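Local coordinates for phosphate-binding protein PstS 2 (Streptococcus pneumoniae, PDB 4H1X) that probably serves as the solute-binding subunit of an ABC transporter that imports phosphate into the cell, at residues 123-129 / 146-150; 167-171 / 187-191; 115-121 / 152-158. One frame throughout, in Å; residues are numbered along the deposited sequence. Where two conformers were deposited one is given.

Contact 1 of 3, residues 123-129 / 146-150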
loop_
_atom_site.group_PDB
_atom_site.type_symbol
_atom_site.label_atom_id
_atom_site.label_comp_id
_atom_site.label_asym_id
_atom_site.label_seq_id
_atom_site.Cartn_x
_atom_site.Cartn_y
_atom_site.Cartn_z
ATOM N N SER A 123 -13.601 8.270 -14.086
ATOM C CA SER A 123 -14.538 9.283 -13.568
ATOM C C SER A 123 -15.234 8.734 -12.318
ATOM O O SER A 123 -15.382 9.441 -11.321
ATOM C CB SER A 123 -15.548 9.696 -14.635
ATOM O OG SER A 123 -14.894 10.309 -15.737
ATOM N N PHE A 124 -15.624 7.454 -12.362
ATOM C CA PHE A 124 -16.263 6.802 -11.201
ATOM C C PHE A 124 -15.286 6.773 -10.023
ATOM O O PHE A 124 -15.661 7.092 -8.910
ATOM C CB PHE A 124 -16.684 5.365 -11.559
ATOM C CG PHE A 124 -17.257 4.653 -10.347
ATOM C CD1 PHE A 124 -18.559 4.914 -9.916
ATOM C CD2 PHE A 124 -16.456 3.819 -9.565
ATOM C CE1 PHE A 124 -19.079 4.291 -8.787
ATOM C CE2 PHE A 124 -16.965 3.236 -8.397
ATOM C CZ PHE A 124 -18.274 3.475 -8.018
ATOM N N ILE A 125 -14.036 6.381 -10.268
ATOM C CA ILE A 125 -13.019 6.328 -9.211
ATOM C C ILE A 125 -12.816 7.728 -8.583
ATOM O O ILE A 125 -12.644 7.838 -7.358
ATOM C CB ILE A 125 -11.697 5.775 -9.765
ATOM C CG1 ILE A 125 -11.831 4.273 -10.146
ATOM C CG2 ILE A 125 -10.551 5.980 -8.730
ATOM C CD1 ILE A 125 -10.575 3.698 -10.963
ATOM N N HIS A 126 -12.875 8.773 -9.405
ATOM C CA HIS A 126 -12.704 10.167 -8.959
ATOM C C HIS A 126 -13.928 10.712 -8.232
ATOM O O HIS A 126 -13.804 11.678 -7.485
ATOM C CB HIS A 126 -12.365 11.065 -10.167
ATOM C CG HIS A 126 -10.947 10.900 -10.616
ATOM N ND1 HIS A 126 -10.529 11.297 -11.877
ATOM C CD2 HIS A 126 -9.895 10.354 -9.959
ATOM C CE1 HIS A 126 -9.230 11.043 -11.919
ATOM N NE2 HIS A 126 -8.809 10.466 -10.792
ATOM N N SER A 127 -15.090 10.100 -8.425
ATOM C CA SER A 127 -16.357 10.600 -7.870
ATOM C C SER A 127 -16.456 10.481 -6.351
ATOM O O SER A 127 -15.678 9.749 -5.732
ATOM C CB SER A 127 -17.527 9.844 -8.484
ATOM O OG SER A 127 -17.625 8.522 -7.981
ATOM N N LYS A 128 -17.494 11.127 -5.772
ATOM C CA LYS A 128 -17.790 11.035 -4.335
ATOM C C LYS A 128 -18.008 9.551 -3.967
ATOM O O LYS A 128 -17.477 9.100 -2.957
ATOM C CB LYS A 128 -19.025 11.900 -3.992
ATOM C CG LYS A 128 -19.258 12.074 -2.489
ATOM C CD LYS A 128 -20.354 13.102 -2.220
ATOM C CE LYS A 128 -20.341 13.606 -0.796
ATOM N NZ LYS A 128 -21.287 14.742 -0.613
ATOM N N GLN A 129 -18.707 8.780 -4.829
ATOM C CA GLN A 129 -18.960 7.331 -4.611
ATOM C C GLN A 129 -17.664 6.516 -4.646
ATOM O O GLN A 129 -17.483 5.624 -3.818
ATOM C CB GLN A 129 -19.905 6.760 -5.678
ATOM C CG GLN A 129 -21.268 7.409 -5.774
ATOM C CD GLN A 129 -21.958 6.909 -7.019
ATOM O OE1 GLN A 129 -22.339 7.678 -7.914
ATOM N NE2 GLN A 129 -22.093 5.596 -7.118
ATOM N N THR A 146 -14.086 16.740 -5.130
ATOM C CA THR A 146 -14.944 15.608 -5.472
ATOM C C THR A 146 -15.971 15.973 -6.569
ATOM O O THR A 146 -16.514 17.081 -6.583
ATOM C CB THR A 146 -15.591 15.055 -4.186
ATOM O OG1 THR A 146 -16.297 13.858 -4.486
ATOM C CG2 THR A 146 -16.491 16.076 -3.450
ATOM N N THR A 147 -16.219 15.025 -7.487
ATOM C CA THR A 147 -17.172 15.174 -8.596
ATOM C C THR A 147 -18.330 14.179 -8.443
ATOM O O THR A 147 -18.245 13.240 -7.642
ATOM C CB THR A 147 -16.481 15.017 -9.971
ATOM O OG1 THR A 147 -16.095 13.653 -10.191
ATOM C CG2 THR A 147 -15.296 15.972 -10.157
ATOM N N GLU A 148 -19.429 14.420 -9.176
ATOM C CA GLU A 148 -20.582 13.542 -9.148
ATOM C C GLU A 148 -20.468 12.572 -10.322
ATOM O O GLU A 148 -19.930 12.941 -11.376
ATOM C CB GLU A 148 -21.902 14.361 -9.200
ATOM C CG GLU A 148 -23.186 13.552 -9.008
ATOM C CD GLU A 148 -23.297 12.670 -7.772
ATOM O OE1 GLU A 148 -22.878 13.110 -6.675
ATOM O OE2 GLU A 148 -23.836 11.545 -7.900
ATOM N N TYR A 149 -20.909 11.329 -10.108
ATOM C CA TYR A 149 -20.964 10.279 -11.133
ATOM C C TYR A 149 -22.416 9.850 -11.384
ATOM O O TYR A 149 -23.126 9.513 -10.433
ATOM C CB TYR A 149 -20.134 9.028 -10.730
ATOM C CG TYR A 149 -20.173 7.931 -11.780
ATOM C CD1 TYR A 149 -19.308 7.950 -12.871
ATOM C CD2 TYR A 149 -21.095 6.890 -11.696
ATOM C CE1 TYR A 149 -19.368 6.970 -13.864
ATOM C CE2 TYR A 149 -21.180 5.916 -12.690
ATOM C CZ TYR A 149 -20.312 5.958 -13.772
ATOM O OH TYR A 149 -20.393 4.997 -14.744
ATOM N N THR A 150 -22.816 9.759 -12.659
ATOM C CA THR A 150 -24.112 9.220 -13.097
ATOM C C THR A 150 -23.812 8.134 -14.141
ATOM O O THR A 150 -23.077 8.391 -15.106
ATOM C CB THR A 150 -25.067 10.330 -13.602
ATOM O OG1 THR A 150 -25.397 11.182 -12.498
ATOM C CG2 THR A 150 -26.361 9.765 -14.224
#
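F124 and Y149 make the aromatic centre of this contact, a T-shaped (edge-to-face) pair with centroids 5.2 Å apart and planes at 88°. The edge of the F124 ring points down onto one face of Y149, where F124 CD1 comes within 3.7 Å of Y149 CD2, toward the rim rather than over the middle. A CH-pi contact backs this up on the same tyrosine: F124 CB stands 4.1 Å from the Y149 ring centroid, only 20° off its normal. Y149 gets there because its CG lies anti to the backbone N (chi1 -180°), which swings the ring across the end of helix 116-126. Apolar packing continues at the base of the ring, with Y149 CB 3.5 Å from S127 CB.

Among the polar contacts, K128 N donates to T147 O at 2.9 Å, tying the first turn of the next helix to the loop. S127 sits between the two helices: its OG bonds to F124 O at 2.6 Å, an acceptor also used by S127 N, and it caps helix 128-136 through G130 N.

Beyond the pair, the phenol OH of Y149 reaches D120 and N181. The loop 146-150, on its way to strand 155-162, thus lies against the junction of helices 116-126 and 128-136, while helix 164-180 adds A176 against F124 and Y177 against Y149.

Contact 2 of 3, residues 167-171 / 187-191; sequences SSLME and DITSN
No aromatic ring takes part where I188 meets M170 and E171; the flat group that counts is the peptide joining those two helix residues. I188 CD1 rests over one face of that peptide, 3.7 Å from E171 N and equally close to E171 CA. The carboxylate of E171 is not what I188 meets: the side chain touches through its methylene, E171 CG lying 3.8 Å from I188 CD1. This is helix against strand within a beta-alpha-beta crossover, in which strand 155-162 leads into helix 164-180 and the chain returns along strand 183-190, parallel to the first strand and next to it in the sheet. The short helix and strand segments run almost exactly antiparallel, at 174°, with their axes 9.3 Å apart.

I188 makes the apolar bridge to the helix. Its CG1 branch lies anti to the carbonyl carbon (chi1 -61°) and extends on through CD1 to the helix backbone, crossing M170 and E171 obliquely. M170, a selenomethionine, faces the strand with its first carbons, then bends at chi2 and chi3, so that its end leads away from the strand segment; the side chain packs on V160 of strand 155-162, M209 of strand 207-210 and I227 of strand 223-236, while M209 also touches S167 and I188.

Toward the start of the helix segment, S167 and S190 bring their hydroxyls together. The modelled separation of S167 OG and S190 OG is 2.5 Å, very short for a hydrogen bond, and S167 was built in two conformers, which leaves its exact length doubtful. S167 OG also bonds back to S163 O, one turn earlier. The nearest approach of the selenomethionine to the strand is a methylene contact, M170 CG to I188 CD1 at 3.8 Å.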
loop_
_atom_site.group_PDB
_atom_site.type_symbol
_atom_site.label_atom_id
_atom_site.label_comp_id
_atom_site.label_asym_id
_atom_site.label_seq_id
_atom_site.Cartn_x
_atom_site.Cartn_y
_atom_site.Cartn_z
ATOM N N SER A 167 -4.565 -4.502 -6.146
ATOM C CA SER A 167 -5.591 -5.427 -6.657
ATOM C C SER A 167 -6.867 -5.500 -5.822
ATOM O O SER A 167 -7.957 -5.426 -6.394
ATOM C CB SER A 167 -5.014 -6.827 -6.813
ATOM O OG SER A 167 -3.974 -6.797 -7.772
ATOM N N SER A 168 -6.746 -5.672 -4.484
ATOM C CA SER A 168 -7.926 -5.801 -3.625
ATOM C C SER A 168 -8.801 -4.559 -3.718
ATOM O O SER A 168 -10.003 -4.695 -3.932
ATOM C CB SER A 168 -7.546 -6.084 -2.175
ATOM O OG SER A 168 -8.741 -6.325 -1.451
ATOM N N LEU A 169 -8.185 -3.366 -3.615
ATOM C CA LEU A 169 -8.907 -2.104 -3.700
ATOM C C LEU A 169 -9.542 -1.926 -5.090
ATOM O O LEU A 169 -10.697 -1.484 -5.183
ATOM C CB LEU A 169 -7.997 -0.919 -3.372
ATOM C CG LEU A 169 -8.687 0.464 -3.492
ATOM C CD1 LEU A 169 -9.921 0.575 -2.555
ATOM C CD2 LEU A 169 -7.705 1.586 -3.233
HETATM N N MSE A 170 -8.802 -2.281 -6.160
HETATM C CA MSE A 170 -9.315 -2.198 -7.527
HETATM C C MSE A 170 -10.557 -3.080 -7.668
HETATM O O MSE A 170 -11.530 -2.651 -8.288
HETATM C CB MSE A 170 -8.223 -2.609 -8.525
HETATM C CG MSE A 170 -8.607 -2.364 -9.952
HETATM SE SE MSE A 170 -9.220 -0.484 -10.228
HETATM C CE MSE A 170 -7.783 0.470 -9.749
ATOM N N GLU A 171 -10.540 -4.291 -7.053
ATOM C CA GLU A 171 -11.675 -5.218 -7.060
ATOM C C GLU A 171 -12.910 -4.523 -6.438
ATOM O O GLU A 171 -13.999 -4.586 -7.006
ATOM C CB GLU A 171 -11.311 -6.521 -6.319
ATOM C CG GLU A 171 -10.427 -7.460 -7.137
ATOM C CD GLU A 171 -9.472 -8.400 -6.413
ATOM O OE1 GLU A 171 -9.734 -8.764 -5.241
ATOM O OE2 GLU A 171 -8.476 -8.813 -7.049
ATOM N N ASP A 187 -11.577 -7.073 -15.946
ATOM C CA ASP A 187 -10.579 -8.089 -15.625
ATOM C C ASP A 187 -9.433 -7.402 -14.884
ATOM O O ASP A 187 -8.928 -6.362 -15.346
ATOM C CB ASP A 187 -10.020 -8.751 -16.894
ATOM C CG ASP A 187 -10.912 -9.708 -17.672
ATOM O OD1 ASP A 187 -12.085 -9.877 -17.286
ATOM O OD2 ASP A 187 -10.430 -10.287 -18.662
ATOM N N ILE A 188 -9.035 -7.950 -13.748
ATOM C CA ILE A 188 -7.948 -7.346 -13.003
ATOM C C ILE A 188 -6.824 -8.364 -12.939
ATOM O O ILE A 188 -7.012 -9.437 -12.356
ATOM C CB ILE A 188 -8.421 -6.898 -11.600
ATOM C CG1 ILE A 188 -9.557 -5.842 -11.714
ATOM C CG2 ILE A 188 -7.218 -6.392 -10.783
ATOM C CD1 ILE A 188 -10.406 -5.625 -10.484
ATOM N N THR A 189 -5.663 -8.017 -13.494
ATOM C CA THR A 189 -4.519 -8.909 -13.500
ATOM C C THR A 189 -3.486 -8.419 -12.517
ATOM O O THR A 189 -3.006 -7.283 -12.642
ATOM C CB THR A 189 -3.939 -9.022 -14.912
ATOM O OG1 THR A 189 -4.936 -9.546 -15.785
ATOM C CG2 THR A 189 -2.689 -9.903 -14.957
ATOM N N SER A 190 -3.146 -9.270 -11.544
ATOM C CA SER A 190 -2.123 -8.975 -10.556
ATOM C C SER A 190 -0.804 -9.573 -11.012
ATOM O O SER A 190 -0.730 -10.778 -11.254
ATOM C CB SER A 190 -2.496 -9.575 -9.202
ATOM O OG SER A 190 -3.727 -9.063 -8.738
ATOM N N ASN A 191 0.224 -8.742 -11.145
ATOM C CA ASN A 191 1.560 -9.237 -11.483
ATOM C C ASN A 191 2.599 -8.364 -10.752
ATOM O O ASN A 191 3.229 -8.831 -9.798
ATOM C CB ASN A 191 1.782 -9.362 -13.001
ATOM C CG ASN A 191 1.212 -8.260 -13.871
ATOM O OD1 ASN A 191 1.059 -7.107 -13.450
ATOM N ND2 ASN A 191 0.928 -8.590 -15.117
#

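Contact 3 of 3, residues 115-121 / 152-158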
loop_
_atom_site.group_PDB
_atom_site.type_symbol
_atom_site.label_atom_id
_atom_site.label_comp_id
_atom_site.label_asym_id
_atom_site.label_seq_id
_atom_site.Cartn_x
_atom_site.Cartn_y
_atom_site.Cartn_z
ATOM N N SER A 115 -9.592 4.181 -23.462
ATOM C CA SER A 115 -10.911 4.126 -24.113
ATOM C C SER A 115 -11.922 5.017 -23.413
ATOM O O SER A 115 -11.701 5.397 -22.269
ATOM C CB SER A 115 -11.420 2.684 -24.121
ATOM O OG SER A 115 -11.668 2.189 -22.810
ATOM N N LYS A 116 -13.040 5.348 -24.095
ATOM C CA LYS A 116 -14.146 6.097 -23.485
ATOM C C LYS A 116 -14.622 5.348 -22.219
ATOM O O LYS A 116 -14.892 5.973 -21.190
ATOM C CB LYS A 116 -15.289 6.210 -24.507
ATOM C CG LYS A 116 -16.397 7.188 -24.128
ATOM C CD LYS A 116 -17.406 7.301 -25.271
ATOM C CE LYS A 116 -18.441 8.363 -25.008
ATOM N NZ LYS A 116 -17.971 9.705 -25.447
ATOM N N LEU A 117 -14.719 4.004 -22.302
ATOM C CA LEU A 117 -15.144 3.193 -21.163
ATOM C C LEU A 117 -14.121 3.337 -19.996
ATOM O O LEU A 117 -14.544 3.548 -18.849
ATOM C CB LEU A 117 -15.332 1.721 -21.585
ATOM C CG LEU A 117 -15.625 0.711 -20.449
ATOM C CD1 LEU A 117 -16.932 1.051 -19.733
ATOM C CD2 LEU A 117 -15.657 -0.704 -20.995
ATOM N N GLY A 118 -12.818 3.217 -20.293
ATOM C CA GLY A 118 -11.745 3.390 -19.305
ATOM C C GLY A 118 -11.848 4.749 -18.641
ATOM O O GLY A 118 -11.729 4.860 -17.415
ATOM N N GLN A 119 -12.091 5.792 -19.440
ATOM C CA GLN A 119 -12.278 7.169 -18.933
ATOM C C GLN A 119 -13.525 7.269 -18.028
ATOM O O GLN A 119 -13.483 7.950 -17.000
ATOM C CB GLN A 119 -12.408 8.158 -20.106
ATOM C CG GLN A 119 -11.081 8.333 -20.873
ATOM C CD GLN A 119 -11.231 9.248 -22.057
ATOM O OE1 GLN A 119 -10.997 8.863 -23.224
ATOM N NE2 GLN A 119 -11.683 10.449 -21.799
ATOM N N ASP A 120 -14.613 6.547 -18.376
ATOM C CA ASP A 120 -15.822 6.557 -17.537
ATOM C C ASP A 120 -15.522 5.874 -16.184
ATOM O O ASP A 120 -15.978 6.337 -15.135
ATOM C CB ASP A 120 -16.989 5.871 -18.249
ATOM C CG ASP A 120 -18.294 6.030 -17.490
ATOM O OD1 ASP A 120 -18.802 7.170 -17.419
ATOM O OD2 ASP A 120 -18.723 5.055 -16.845
ATOM N N PHE A 121 -14.746 4.782 -16.220
ATOM C CA PHE A 121 -14.347 4.078 -14.994
ATOM C C PHE A 121 -13.472 5.009 -14.107
ATOM O O PHE A 121 -13.702 5.075 -12.894
ATOM C CB PHE A 121 -13.619 2.773 -15.323
ATOM C CG PHE A 121 -13.231 1.937 -14.119
ATOM C CD1 PHE A 121 -14.137 1.704 -13.088
ATOM C CD2 PHE A 121 -11.961 1.391 -14.015
ATOM C CE1 PHE A 121 -13.785 0.894 -11.991
ATOM C CE2 PHE A 121 -11.613 0.584 -12.920
ATOM C CZ PHE A 121 -12.518 0.372 -11.904
ATOM N N GLN A 152 -23.828 5.685 -17.323
ATOM C CA GLN A 152 -24.172 5.801 -18.754
ATOM C C GLN A 152 -24.676 4.436 -19.234
ATOM O O GLN A 152 -25.071 4.288 -20.398
ATOM C CB GLN A 152 -22.961 6.276 -19.609
ATOM C CG GLN A 152 -22.077 7.347 -18.945
ATOM C CD GLN A 152 -21.180 8.115 -19.893
ATOM O OE1 GLN A 152 -20.556 7.564 -20.807
ATOM N NE2 GLN A 152 -21.041 9.415 -19.651
ATOM N N HIS A 153 -24.656 3.434 -18.302
ATOM C CA HIS A 153 -25.024 2.025 -18.490
ATOM C C HIS A 153 -24.268 1.520 -19.710
ATOM O O HIS A 153 -24.861 1.098 -20.713
ATOM C CB HIS A 153 -26.547 1.843 -18.589
ATOM C CG HIS A 153 -27.259 2.328 -17.369
ATOM N ND1 HIS A 153 -27.352 1.544 -16.227
ATOM C CD2 HIS A 153 -27.845 3.525 -17.129
ATOM C CE1 HIS A 153 -28.008 2.279 -15.342
ATOM N NE2 HIS A 153 -28.331 3.478 -15.842
ATOM N N LEU A 154 -22.926 1.658 -19.638
ATOM C CA LEU A 154 -22.038 1.311 -20.739
ATOM C C LEU A 154 -21.866 -0.167 -20.878
ATOM O O LEU A 154 -22.328 -0.953 -20.048
ATOM C CB LEU A 154 -20.663 1.975 -20.604
ATOM C CG LEU A 154 -20.595 3.499 -20.755
ATOM C CD1 LEU A 154 -19.177 3.987 -20.565
ATOM C CD2 LEU A 154 -21.119 3.965 -22.114
ATOM N N SER A 155 -21.237 -0.546 -21.982
ATOM C CA SER A 155 -20.961 -1.927 -22.274
ATOM C C SER A 155 -19.562 -2.003 -22.794
ATOM O O SER A 155 -19.084 -1.075 -23.446
ATOM C CB SER A 155 -21.959 -2.486 -23.282
ATOM O OG SER A 155 -21.830 -3.895 -23.353
ATOM N N GLY A 156 -18.921 -3.116 -22.531
ATOM C CA GLY A 156 -17.568 -3.328 -22.992
ATOM C C GLY A 156 -16.739 -3.978 -21.918
ATOM O O GLY A 156 -17.250 -4.313 -20.848
ATOM N N LYS A 157 -15.456 -4.154 -22.219
ATOM C CA LYS A 157 -14.517 -4.802 -21.311
ATOM C C LYS A 157 -13.353 -3.876 -20.996
ATOM O O LYS A 157 -12.871 -3.151 -21.870
ATOM C CB LYS A 157 -14.001 -6.128 -21.911
ATOM C CG LYS A 157 -13.060 -6.930 -20.991
ATOM C CD LYS A 157 -12.187 -7.920 -21.756
ATOM C CE LYS A 157 -10.723 -7.832 -21.368
ATOM N NZ LYS A 157 -9.975 -6.858 -22.217
ATOM N N LEU A 158 -12.882 -3.946 -19.746
ATOM C CA LEU A 158 -11.732 -3.209 -19.278
ATOM C C LEU A 158 -10.722 -4.174 -18.738
ATOM O O LEU A 158 -11.091 -5.151 -18.056
ATOM C CB LEU A 158 -12.090 -2.207 -18.178
ATOM C CG LEU A 158 -12.662 -0.895 -18.642
ATOM C CD1 LEU A 158 -13.093 -0.074 -17.450
ATOM C CD2 LEU A 158 -11.646 -0.126 -19.485
HETATM O O HOH W 1 -11.804 -0.620 -23.015
HETATM O O HOH W 2 -21.102 9.241 -16.366
HETATM O O HOH W 3 -21.457 4.368 -17.431
#
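Q152 opens the contact by lying alongside D120, the two side chains running past each other in opposite directions with carboxylate and amide planes 30° apart. D120 OD1 is 3.6 Å from Q152 CD, and the polar links between the two residues run through water: one molecule donates to D120 OD2 and accepts from Q152 N at 2.7 Å, while a second links D120 OD1 to Q152 NE2, weakly on the glutamine side. D120 OD2 also takes the hydroxyls of Y177 and Y149, and this gathering of donors would be expected to favour the ionised carboxylate.

L154 comes next, its backbone N held by N181. Its CD1 fits between two helix residues, 3.8 Å from L117 CD1 and 3.7 Å from D120 CB. At G156 the side chain of L117 lies directly on the backbone, with L117 CD2 3.6 Å from G156 C; the glycine has a phi of 138°, a region that few other residues enter. K157 turns its side chain outward, but its carbonyl accepts from a water that also bonds to S115 OG, the same hydroxyl that caps the helix by accepting from G118 N.

L158 closes the segment. One methyl, CD2, lies 3.5 Å from G118 CA, where the helix presents bare backbone; the other, CD1, is 3.6 Å from F121 CB. F121 is itself braced by Y177, edge-to-face.

L117, G118 and F121 thus form a helix face laid across strand 155-158 at a signed angle of -79°, nearly perpendicular, with axes 8.7 Å apart. Such a layer of helix over a beta-sheet is characteristic of the alpha/beta lobes of periplasmic binding proteins.

All three contacts fall in one lobe of this two-lobed binding protein. Along the chain, contact 3 encloses contact 1, and contact 2 follows once both are closed. Contacts 1 and 3 have centres about 14 Å apart and share helix 116-126; D120 and Y149 join them directly. Contact 2 has its centre about 17 Å from that of contact 3 and 20 Å from that of contact 1. It meets contact 3 through neighbouring strands 155-162 and 183-190, where D187 N approaches L158 O, and through M170 against F121. Contacts 2 and 3 therefore reach the same sheet, and contact 1 is joined to contact 3 through helix 116-126.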